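Superoxide dismutase (Anaplasma phagocytophilum, PDB 3JS4) probably catalyses the dismutation of superoxide into molecular oxygen and hydrogen peroxide, by alternately reducing and oxidising an active-site iron ion. Local coordinates at residues Gly32-Tyr36 and Ile37-Leu41; Asp102-Trp105 and Gln106-Pro110; Ala191-Leu194 and Asp195-Leu199; Asp205-Leu208 and Glu209-Asn213. One frame throughout, in Å; residues are numbered along the deposited sequence.

Contact 1: Gly32-Tyr36 and Ile37-Leu41; sequences GLEPY and ISSHL
Between Leu-33 and Ile-37 the backbone turns back on itself, and the amide nitrogen Ile-37 N reaches Leu-33 O at 3.1 Å in a nearly straight bond (163° at the hydrogen). The reversal includes a cis peptide between Glu-34 and Pro-35, after which Tyr-36 leads into Ile-37. A water bridges the same two residues from the other end, accepting from Leu-33 N at 2.9 Å and donating to Ile-37 O at 2.7 Å. Glu-34 CA adds a long, bent C-H...O contact of 3.6 Å to Ile-37 O, the oxygen that already takes the water.

Among the side chains, Leu-33 CB meets Ile-37 CB at 4.0 Å, the unbranched carbon of the leucine against the branched one of the isoleucine. Glu-34 takes another path: its chain kinks at the second torsion (chi2 91°), and this fold brings the carboxylate alongside the start of the helix, with OE2 3.6 Å from Ser-39 CB. The Tyr-36 ring has Pro-35 CD over one face. Past Ile-37 the helix opens with Ser-38 as N-cap, whose OG accepts from Leu-41 N at 3.1 Å and so satisfies an amide of the first turn.

This loop is the entry to helix 39-60, the helix that carries the iron ligand His-45. Ser-38 OG is also hydrogen-bonded to Asp-195 and Tyr-36 O to Tyr-196 OH, both on helix 193-196. On helix 200-211, Leu-211 packs against Leu-33 and Ile-37, while His-210 stacks on the Tyr-36 ring.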
loop_
_atom_site.group_PDB
_atom_site.type_symbol
_atom_site.label_atom_id
_atom_site.label_comp_id
_atom_site.label_asym_id
_atom_site.label_seq_id
_atom_site.Cartn_x
_atom_site.Cartn_y
_atom_site.Cartn_z
ATOM N N GLY A 32 7.291 -15.129 5.224
ATOM C CA GLY A 32 8.426 -14.335 4.756
ATOM C C GLY A 32 8.426 -14.149 3.248
ATOM O O GLY A 32 7.641 -14.781 2.541
ATOM N N LEU A 33 9.331 -13.297 2.763
ATOM C CA LEU A 33 9.457 -12.997 1.335
ATOM C C LEU A 33 10.899 -13.096 0.840
ATOM O O LEU A 33 11.289 -12.386 -0.109
ATOM C CB LEU A 33 8.904 -11.595 1.042
ATOM C CG LEU A 33 7.434 -11.375 1.415
ATOM C CD1 LEU A 33 7.106 -9.878 1.416
ATOM C CD2 LEU A 33 6.517 -12.148 0.465
ATOM N N GLU A 34 11.675 -13.983 1.469
ATOM C CA GLU A 34 13.103 -14.154 1.165
ATOM C C GLU A 34 13.272 -14.775 -0.236
ATOM O O GLU A 34 12.401 -15.508 -0.673
ATOM C CB GLU A 34 13.765 -15.059 2.222
ATOM C CG GLU A 34 13.741 -14.506 3.641
ATOM C CD GLU A 34 12.509 -14.941 4.457
ATOM O OE1 GLU A 34 11.571 -15.593 3.906
ATOM O OE2 GLU A 34 12.489 -14.636 5.680
ATOM N N PRO A 35 14.377 -14.476 -0.946
ATOM C CA PRO A 35 15.476 -13.605 -0.563
ATOM C C PRO A 35 15.238 -12.123 -0.915
ATOM O O PRO A 35 16.119 -11.299 -0.664
ATOM C CB PRO A 35 16.650 -14.169 -1.367
ATOM C CG PRO A 35 16.017 -14.667 -2.639
ATOM C CD PRO A 35 14.600 -15.071 -2.285
ATOM N N TYR A 36 14.064 -11.806 -1.466
ATOM C CA TYR A 36 13.723 -10.449 -1.975
ATOM C C TYR A 36 13.544 -9.364 -0.909
ATOM O O TYR A 36 13.866 -8.178 -1.125
ATOM C CB TYR A 36 12.478 -10.536 -2.879
ATOM C CG TYR A 36 12.684 -11.617 -3.908
ATOM C CD1 TYR A 36 13.697 -11.479 -4.860
ATOM C CD2 TYR A 36 11.945 -12.804 -3.888
ATOM C CE1 TYR A 36 13.959 -12.465 -5.792
ATOM C CE2 TYR A 36 12.206 -13.829 -4.846
ATOM C CZ TYR A 36 13.224 -13.630 -5.790
ATOM O OH TYR A 36 13.545 -14.559 -6.761
ATOM N N ILE A 37 12.971 -9.763 0.213
ATOM C CA ILE A 37 12.913 -8.938 1.395
ATOM C C ILE A 37 13.487 -9.842 2.463
ATOM O O ILE A 37 12.958 -10.930 2.706
ATOM C CB ILE A 37 11.466 -8.548 1.756
ATOM C CG1 ILE A 37 10.808 -7.730 0.611
ATOM C CG2 ILE A 37 11.433 -7.803 3.089
ATOM C CD1 ILE A 37 11.328 -6.319 0.444
ATOM N N SER A 38 14.590 -9.414 3.072
ATOM C CA SER A 38 15.308 -10.287 3.989
ATOM C C SER A 38 14.512 -10.480 5.267
ATOM O O SER A 38 13.610 -9.720 5.584
ATOM C CB SER A 38 16.684 -9.717 4.320
ATOM O OG SER A 38 16.552 -8.542 5.107
ATOM N N SER A 39 14.876 -11.503 6.016
ATOM C CA SER A 39 14.220 -11.772 7.270
ATOM C C SER A 39 14.314 -10.554 8.232
ATOM O O SER A 39 13.312 -10.126 8.857
ATOM C CB SER A 39 14.841 -13.050 7.849
ATOM O OG SER A 39 14.390 -13.209 9.164
ATOM N N HIS A 40 15.517 -9.990 8.317
ATOM C CA HIS A 40 15.806 -8.813 9.136
ATOM C C HIS A 40 14.953 -7.594 8.713
ATOM O O HIS A 40 14.378 -6.890 9.558
ATOM C CB HIS A 40 17.310 -8.514 9.040
ATOM C CG HIS A 40 17.773 -7.360 9.881
ATOM N ND1 HIS A 40 17.355 -7.159 11.181
ATOM C CD2 HIS A 40 18.678 -6.381 9.623
ATOM C CE1 HIS A 40 17.953 -6.084 11.674
ATOM N NE2 HIS A 40 18.757 -5.593 10.747
ATOM N N LEU A 41 14.872 -7.359 7.417
ATOM C CA LEU A 41 14.099 -6.210 6.915
ATOM C C LEU A 41 12.608 -6.393 7.185
ATOM O O LEU A 41 11.927 -5.472 7.638
ATOM C CB LEU A 41 14.362 -5.987 5.432
ATOM C CG LEU A 41 13.539 -4.921 4.690
ATOM C CD1 LEU A 41 13.619 -3.572 5.389
ATOM C CD2 LEU A 41 14.105 -4.837 3.279
HETATM O O HOH W 1 11.162 -11.905 4.457
#

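Contact 2: Asp102-Trp105 and Gln106-Pro110; sequences DFYW and QSMKP
Met-108 makes a Met-aromatic contact with Tyr-104 and packs on Trp-105 at the C-terminal end of helix 89-106, in the alpha-hairpin domain of this superoxide dismutase. The methyl does the touching: Met-108 CE sits over one face of the Tyr-104 ring, 3.6 Å from its centroid and 16° off the normal, a CH-pi contact. Met-108 SD lies obliquely to the same ring. The same methyl comes within 3.6 Å of Trp-105 CE3, the two side chains running alongside each other. A bend at the last torsion (chi3 -75°) turns CE into the angle between the Tyr-104 face and Trp-105 CE3.

The backbone that holds Met-108 there is the fraying last turn. Gln-106 N to Asp-102 O, Met-108 N to Trp-105 O, and Ser-107 N to both Phe-103 O and Tyr-104 O are all weak bonds, consistent with a helix giving way to loop.

Further out, the aromatics are fixed by their polar ends, Tyr-104 OH by Tyr-203 OH and Trp-105 NE1 by His-50 ND1. Both rings also meet the ring of the iron ligand His-45, Trp-105 edge-to-face, which is consistent with the methionine lying behind residues that flank the metal ligand. Ser-107 OG, which is also hydrogen-bonded to Thr-184 N of strand 179-186, donates to Phe-103 O at 2.7 Å from above the carbonyl plane, 41° out of it.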
loop_
_atom_site.group_PDB
_atom_site.type_symbol
_atom_site.label_atom_id
_atom_site.label_comp_id
_atom_site.label_asym_id
_atom_site.label_seq_id
_atom_site.Cartn_x
_atom_site.Cartn_y
_atom_site.Cartn_z
ATOM N N ASP A 102 -1.120 -2.566 6.068
ATOM C CA ASP A 102 -1.957 -3.769 5.925
ATOM C C ASP A 102 -2.115 -4.030 4.414
ATOM O O ASP A 102 -1.996 -5.171 3.952
ATOM C CB ASP A 102 -3.365 -3.613 6.556
ATOM C CG ASP A 102 -3.381 -3.663 8.096
ATOM O OD1 ASP A 102 -2.402 -4.070 8.759
ATOM O OD2 ASP A 102 -4.434 -3.288 8.663
ATOM N N PHE A 103 -2.385 -2.973 3.653
ATOM C CA PHE A 103 -2.614 -3.083 2.208
ATOM C C PHE A 103 -1.337 -3.538 1.501
ATOM O O PHE A 103 -1.377 -4.350 0.558
ATOM C CB PHE A 103 -3.031 -1.712 1.638
ATOM C CG PHE A 103 -3.885 -1.801 0.387
ATOM C CD1 PHE A 103 -5.193 -2.261 0.459
ATOM C CD2 PHE A 103 -3.380 -1.410 -0.852
ATOM C CE1 PHE A 103 -5.989 -2.354 -0.691
ATOM C CE2 PHE A 103 -4.160 -1.481 -1.996
ATOM C CZ PHE A 103 -5.482 -1.944 -1.915
ATOM N N TYR A 104 -0.200 -3.005 1.961
ATOM C CA TYR A 104 1.102 -3.326 1.371
ATOM C C TYR A 104 1.396 -4.817 1.520
ATOM O O TYR A 104 1.862 -5.457 0.568
ATOM C CB TYR A 104 2.168 -2.516 2.101
ATOM C CG TYR A 104 3.615 -2.776 1.775
ATOM C CD1 TYR A 104 4.102 -2.664 0.469
ATOM C CD2 TYR A 104 4.530 -3.052 2.806
ATOM C CE1 TYR A 104 5.458 -2.850 0.191
ATOM C CE2 TYR A 104 5.881 -3.224 2.546
ATOM C CZ TYR A 104 6.343 -3.116 1.245
ATOM O OH TYR A 104 7.668 -3.311 1.000
ATOM N N TRP A 105 1.189 -5.372 2.721
ATOM C CA TRP A 105 1.495 -6.789 2.893
ATOM C C TRP A 105 0.637 -7.671 2.002
ATOM O O TRP A 105 1.121 -8.701 1.504
ATOM C CB TRP A 105 1.400 -7.252 4.371
ATOM C CG TRP A 105 2.206 -6.397 5.338
ATOM C CD1 TRP A 105 1.729 -5.731 6.438
ATOM C CD2 TRP A 105 3.612 -6.126 5.285
ATOM N NE1 TRP A 105 2.750 -5.073 7.069
ATOM C CE2 TRP A 105 3.918 -5.305 6.397
ATOM C CE3 TRP A 105 4.656 -6.535 4.427
ATOM C CZ2 TRP A 105 5.217 -4.854 6.666
ATOM C CZ3 TRP A 105 5.943 -6.077 4.678
ATOM C CH2 TRP A 105 6.213 -5.234 5.794
ATOM N N GLN A 106 -0.640 -7.306 1.829
ATOM C CA GLN A 106 -1.530 -8.064 0.948
ATOM C C GLN A 106 -1.172 -7.911 -0.540
ATOM O O GLN A 106 -1.565 -8.749 -1.369
ATOM C CB GLN A 106 -2.992 -7.637 1.170
ATOM C CG GLN A 106 -3.444 -7.719 2.612
ATOM C CD GLN A 106 -4.870 -7.242 2.799
ATOM O OE1 GLN A 106 -5.109 -6.090 3.200
ATOM N NE2 GLN A 106 -5.833 -8.113 2.492
ATOM N N SER A 107 -0.428 -6.848 -0.854
ATOM C CA SER A 107 -0.017 -6.501 -2.207
ATOM C C SER A 107 1.207 -7.305 -2.673
ATOM O O SER A 107 1.730 -7.080 -3.761
ATOM C CB SER A 107 0.280 -4.995 -2.276
ATOM O OG SER A 107 -0.936 -4.236 -2.133
ATOM N N MET A 108 1.678 -8.228 -1.844
ATOM C CA MET A 108 2.832 -9.040 -2.192
ATOM C C MET A 108 2.509 -10.475 -1.790
ATOM O O MET A 108 1.606 -10.702 -0.993
ATOM C CB MET A 108 4.079 -8.563 -1.435
ATOM C CG MET A 108 4.449 -7.077 -1.658
ATOM S SD MET A 108 5.984 -6.568 -0.846
ATOM C CE MET A 108 5.465 -6.449 0.886
ATOM N N LYS A 109 3.244 -11.430 -2.364
ATOM C CA LYS A 109 3.205 -12.832 -1.933
ATOM C C LYS A 109 4.534 -13.505 -2.265
ATOM O O LYS A 109 5.286 -13.008 -3.107
ATOM C CB LYS A 109 2.041 -13.588 -2.597
ATOM C CG LYS A 109 2.100 -13.697 -4.133
ATOM C CD LYS A 109 0.980 -14.623 -4.627
ATOM C CE LYS A 109 1.072 -14.851 -6.131
ATOM N NZ LYS A 109 0.127 -15.901 -6.538
ATOM N N PRO A 110 4.837 -14.639 -1.605
ATOM C CA PRO A 110 5.957 -15.447 -2.101
ATOM C C PRO A 110 5.657 -15.892 -3.536
ATOM O O PRO A 110 4.489 -16.134 -3.868
ATOM C CB PRO A 110 5.959 -16.675 -1.161
ATOM C CG PRO A 110 5.265 -16.238 0.062
ATOM C CD PRO A 110 4.258 -15.184 -0.361
#

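Contact 3: Ala191-Leu194 and Asp195-Leu199; sequences AYYL and DYLNL
Tyr-192, the N-cap residue of the short helix 193-196, offers its carbonyl to two amides: Tyr-192 O takes Tyr-196 N at 2.8 Å, nearly in line with the C=O, and Asp-195 N at 3.1 Å from above the carbonyl plane. With CG placed between backbone N and carbonyl carbon (chi1 59°), its ring reaches forward, and Tyr-192 CE1 presents the ring edge to Leu-197 O at 3.3 Å. The hydroxyl beyond is hydrogen-bonded to Arg-200 NE.

Tyr-193 makes the next i to i+4 link, its O accepting from Leu-197 N at 2.8 Å. Its ring lies flat over the backbone it has just bonded: Leu-197 CA stands 3.8 Å from the Tyr-193 centroid, only 3° off the normal, a CH-pi contact, and Leu-197 CD2 brushes Tyr-193 CE2 at 4.0 Å. Leu-194 turns instead to helix 39-60, where it meets His-40 and Leu-41.

Leu-197 leaves the helix with positive phi, as the first corner of a type II' turn closed by Leu-199 N to Tyr-196 O at 2.9 Å. A single helical turn and a II' turn thus form the connector from the iron ligand His-190 into helix 200-211 of the C-terminal domain.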
loop_
_atom_site.group_PDB
_atom_site.type_symbol
_atom_site.label_atom_id
_atom_site.label_comp_id
_atom_site.label_asym_id
_atom_site.label_seq_id
_atom_site.Cartn_x
_atom_site.Cartn_y
_atom_site.Cartn_z
ATOM N N ALA A 191 11.446 0.941 3.941
ATOM C CA ALA A 191 10.857 -0.234 3.272
ATOM C C ALA A 191 11.923 -1.064 2.605
ATOM O O ALA A 191 11.736 -2.263 2.368
ATOM C CB ALA A 191 9.809 0.168 2.228
ATOM N N TYR A 192 13.038 -0.420 2.263
ATOM C CA TYR A 192 14.023 -1.101 1.456
ATOM C C TYR A 192 15.468 -0.896 1.918
ATOM O O TYR A 192 16.350 -1.645 1.499
ATOM C CB TYR A 192 13.855 -0.671 -0.008
ATOM C CG TYR A 192 14.004 0.830 -0.264
ATOM C CD1 TYR A 192 15.249 1.422 -0.396
ATOM C CD2 TYR A 192 12.873 1.658 -0.376
ATOM C CE1 TYR A 192 15.372 2.815 -0.679
ATOM C CE2 TYR A 192 12.990 3.021 -0.625
ATOM C CZ TYR A 192 14.226 3.593 -0.785
ATOM O OH TYR A 192 14.279 4.954 -1.027
ATOM N N TYR A 193 15.722 0.083 2.785
ATOM C CA TYR A 193 17.125 0.469 3.059
ATOM C C TYR A 193 18.045 -0.680 3.512
ATOM O O TYR A 193 19.193 -0.804 3.048
ATOM C CB TYR A 193 17.220 1.591 4.096
ATOM C CG TYR A 193 18.329 2.538 3.713
ATOM C CD1 TYR A 193 18.105 3.530 2.760
ATOM C CD2 TYR A 193 19.604 2.407 4.258
ATOM C CE1 TYR A 193 19.110 4.379 2.376
ATOM C CE2 TYR A 193 20.612 3.261 3.894
ATOM C CZ TYR A 193 20.356 4.241 2.952
ATOM O OH TYR A 193 21.348 5.075 2.557
ATOM N N LEU A 194 17.553 -1.497 4.432
ATOM C CA LEU A 194 18.405 -2.538 5.036
ATOM C C LEU A 194 18.921 -3.531 3.990
ATOM O O LEU A 194 20.012 -4.087 4.145
ATOM C CB LEU A 194 17.671 -3.260 6.177
ATOM C CG LEU A 194 17.612 -2.521 7.541
ATOM C CD1 LEU A 194 16.694 -3.297 8.561
ATOM C CD2 LEU A 194 19.046 -2.283 8.122
ATOM N N ASP A 195 18.137 -3.740 2.926
ATOM C CA ASP A 195 18.482 -4.710 1.892
ATOM C C ASP A 195 19.085 -4.046 0.647
ATOM O O ASP A 195 19.959 -4.622 0.035
ATOM C CB ASP A 195 17.256 -5.537 1.467
ATOM C CG ASP A 195 16.886 -6.622 2.455
ATOM O OD1 ASP A 195 17.430 -6.679 3.586
ATOM O OD2 ASP A 195 15.979 -7.406 2.097
ATOM N N TYR A 196 18.587 -2.868 0.266
ATOM C CA TYR A 196 18.966 -2.186 -1.012
ATOM C C TYR A 196 19.625 -0.808 -0.843
ATOM O O TYR A 196 19.929 -0.143 -1.829
ATOM C CB TYR A 196 17.730 -2.063 -1.932
ATOM C CG TYR A 196 17.104 -3.410 -2.194
ATOM C CD1 TYR A 196 17.634 -4.244 -3.178
ATOM C CD2 TYR A 196 16.030 -3.884 -1.406
ATOM C CE1 TYR A 196 17.108 -5.499 -3.409
ATOM C CE2 TYR A 196 15.486 -5.152 -1.632
ATOM C CZ TYR A 196 16.036 -5.952 -2.633
ATOM O OH TYR A 196 15.551 -7.212 -2.885
ATOM N N LEU A 197 19.836 -0.385 0.406
ATOM C CA LEU A 197 20.479 0.914 0.694
ATOM C C LEU A 197 19.773 2.034 -0.067
ATOM O O LEU A 197 18.552 2.033 -0.145
ATOM C CB LEU A 197 21.989 0.861 0.414
ATOM C CG LEU A 197 22.779 -0.205 1.199
ATOM C CD1 LEU A 197 24.256 -0.339 0.703
ATOM C CD2 LEU A 197 22.735 0.035 2.731
ATOM N N ASN A 198 20.517 2.969 -0.656
ATOM C CA ASN A 198 19.895 4.049 -1.421
ATOM C C ASN A 198 19.386 3.671 -2.837
ATOM O O ASN A 198 18.885 4.531 -3.547
ATOM C CB ASN A 198 20.836 5.270 -1.473
ATOM C CG ASN A 198 22.107 5.013 -2.261
ATOM O OD1 ASN A 198 22.750 3.977 -2.120
ATOM N ND2 ASN A 198 22.490 5.979 -3.083
ATOM N N LEU A 199 19.513 2.400 -3.242
ATOM C CA LEU A 199 19.094 1.984 -4.593
ATOM C C LEU A 199 17.598 1.631 -4.669
ATOM O O LEU A 199 17.222 0.449 -4.788
ATOM C CB LEU A 199 19.980 0.831 -5.137
ATOM C CG LEU A 199 21.516 0.995 -4.983
ATOM C CD1 LEU A 199 22.336 -0.205 -5.513
ATOM C CD2 LEU A 199 22.008 2.278 -5.640
#

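Contact 4: Asp205-Leu208 and Glu209-Asn213; sequences DVFL and EHLLN
Glu-209 N to Asp-205 O and His-210 N to Val-206 O, each 2.9 Å, are ordinary i to i+4 links that join 205-208 to 209-213 along helix 200-211. At Phe-207 O the pattern widens, because that oxygen accepts twice, from Leu-211 N at 3.0 Å and, one residue further on, from Leu-212 N at 2.9 Å. The second bond closes a pi-type turn.

Apolar contact gathers round the Phe-207 ring, which is directed away from its own backbone N (chi1 -175°). Leu-211 CB lies 4.1 Å from Phe-207 CD1, and Leu-212 CD1 lies 4.0 Å from Phe-207 CE2 at the opposite corner of the ring, both coming obliquely from one side of it. The phenylalanine crosses the Leu-211 side chain at about a right angle and Leu-212 at a slant. Val-206 CG1 faces Leu-211 CD1 more loosely, at 4.3 Å. Met-108 also packs on Phe-207 and Leu-211, while Leu-212 touches Ala-183 of strand 179-186.

The charged groups keep to another side. The extended Glu-209 chain runs back past Asp-205, its CD 3.4 Å from Asp-205 O, and the two carboxylates do not touch; Asp-205 has a salt bridge to Lys-201.

Taken together, the doubled acceptor keeps both Leu-211 N and Leu-212 N satisfied in buried residues as the helix widens, while the nearby lysine probably eases the mutual repulsion of the two acids.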
loop_
_atom_site.group_PDB
_atom_site.type_symbol
_atom_site.label_atom_id
_atom_site.label_comp_id
_atom_site.label_asym_id
_atom_site.label_seq_id
_atom_site.Cartn_x
_atom_site.Cartn_y
_atom_site.Cartn_z
ATOM N N ASP A 205 12.466 -2.780 -8.957
ATOM C CA ASP A 205 12.665 -3.869 -9.908
ATOM C C ASP A 205 12.280 -5.195 -9.301
ATOM O O ASP A 205 11.546 -5.967 -9.916
ATOM C CB ASP A 205 14.109 -3.936 -10.397
ATOM C CG ASP A 205 14.493 -2.765 -11.282
ATOM O OD1 ASP A 205 13.611 -1.979 -11.697
ATOM O OD2 ASP A 205 15.704 -2.643 -11.571
ATOM N N VAL A 206 12.768 -5.444 -8.087
ATOM C CA VAL A 206 12.475 -6.665 -7.374
ATOM C C VAL A 206 10.972 -6.791 -7.057
ATOM O O VAL A 206 10.385 -7.877 -7.186
ATOM C CB VAL A 206 13.327 -6.754 -6.104
ATOM C CG1 VAL A 206 12.774 -7.797 -5.174
ATOM C CG2 VAL A 206 14.769 -7.079 -6.469
ATOM N N PHE A 207 10.350 -5.678 -6.653
ATOM C CA PHE A 207 8.908 -5.683 -6.392
ATOM C C PHE A 207 8.085 -6.177 -7.608
ATOM O O PHE A 207 7.207 -7.056 -7.496
ATOM C CB PHE A 207 8.445 -4.277 -5.973
ATOM C CG PHE A 207 6.979 -4.206 -5.573
ATOM C CD1 PHE A 207 6.593 -4.451 -4.255
ATOM C CD2 PHE A 207 6.002 -3.890 -6.511
ATOM C CE1 PHE A 207 5.234 -4.376 -3.848
ATOM C CE2 PHE A 207 4.629 -3.825 -6.131
ATOM C CZ PHE A 207 4.252 -4.062 -4.797
ATOM N N LEU A 208 8.363 -5.605 -8.766
ATOM C CA LEU A 208 7.633 -5.959 -9.983
ATOM C C LEU A 208 7.992 -7.361 -10.450
ATOM O O LEU A 208 7.156 -8.065 -11.035
ATOM C CB LEU A 208 7.954 -4.945 -11.093
ATOM C CG LEU A 208 7.341 -3.543 -10.909
ATOM C CD1 LEU A 208 8.011 -2.545 -11.860
ATOM C CD2 LEU A 208 5.809 -3.565 -11.118
ATOM N N GLU A 209 9.247 -7.758 -10.222
ATOM C CA GLU A 209 9.754 -9.022 -10.769
ATOM C C GLU A 209 9.319 -10.246 -9.969
ATOM O O GLU A 209 9.084 -11.310 -10.558
ATOM C CB GLU A 209 11.290 -8.992 -10.898
ATOM C CG GLU A 209 11.755 -8.319 -12.201
ATOM C CD GLU A 209 13.211 -7.884 -12.188
ATOM O OE1 GLU A 209 14.010 -8.456 -11.417
ATOM O OE2 GLU A 209 13.566 -6.962 -12.951
ATOM N N HIS A 210 9.226 -10.087 -8.643
ATOM C CA HIS A 210 9.053 -11.225 -7.737
ATOM C C HIS A 210 8.064 -11.064 -6.585
ATOM O O HIS A 210 7.793 -12.043 -5.901
ATOM C CB HIS A 210 10.416 -11.688 -7.192
ATOM C CG HIS A 210 11.313 -12.255 -8.250
ATOM N ND1 HIS A 210 11.058 -13.460 -8.869
ATOM C CD2 HIS A 210 12.435 -11.763 -8.834
ATOM C CE1 HIS A 210 11.987 -13.692 -9.782
ATOM N NE2 HIS A 210 12.842 -12.690 -9.770
ATOM N N LEU A 211 7.512 -9.861 -6.385
ATOM C CA LEU A 211 6.640 -9.610 -5.220
ATOM C C LEU A 211 5.169 -9.296 -5.507
ATOM O O LEU A 211 4.299 -9.840 -4.826
ATOM C CB LEU A 211 7.228 -8.523 -4.322
ATOM C CG LEU A 211 8.556 -8.874 -3.621
ATOM C CD1 LEU A 211 9.123 -7.594 -3.001
ATOM C CD2 LEU A 211 8.379 -9.941 -2.555
ATOM N N LEU A 212 4.889 -8.427 -6.489
ATOM C CA LEU A 212 3.519 -7.934 -6.715
ATOM C C LEU A 212 2.515 -9.085 -6.754
ATOM O O LEU A 212 2.708 -10.048 -7.488
ATOM C CB LEU A 212 3.403 -7.135 -8.027
ATOM C CG LEU A 212 2.064 -6.566 -8.506
ATOM C CD1 LEU A 212 1.349 -5.638 -7.467
ATOM C CD2 LEU A 212 2.310 -5.799 -9.815
ATOM N N ASN A 213 1.432 -8.952 -5.996
ATOM C CA ASN A 213 0.434 -9.995 -5.912
ATOM C C ASN A 213 -0.741 -9.681 -6.833
ATOM O O ASN A 213 -1.653 -8.910 -6.479
ATOM C CB ASN A 213 -0.040 -10.130 -4.465
ATOM C CG ASN A 213 -0.953 -11.327 -4.243
ATOM O OD1 ASN A 213 -1.413 -11.996 -5.191
ATOM N ND2 ASN A 213 -1.214 -11.615 -2.970
#

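How the contacts relate
In chain order the contacts run 1 to 4, the first two in the alpha-hairpin domain and the last two in the C-terminal domain, yet their centres lie only about 11 to 18 Å apart. Contact 1 touches all three others, and contacts 2 and 4, the nearest pair, are tied by backbone bonds in both directions: Ser-107 O with Asn-213 N and Lys-109 N with Leu-211 O. Contacts 3 and 4 occupy consecutive helices, 193-196 and 200-211. The loop before helix 39-60 packs on helices 193-196 and 200-211, and the loop after helix 89-106 pairs with the end of 200-211, joining the domains that together supply the four iron ligands.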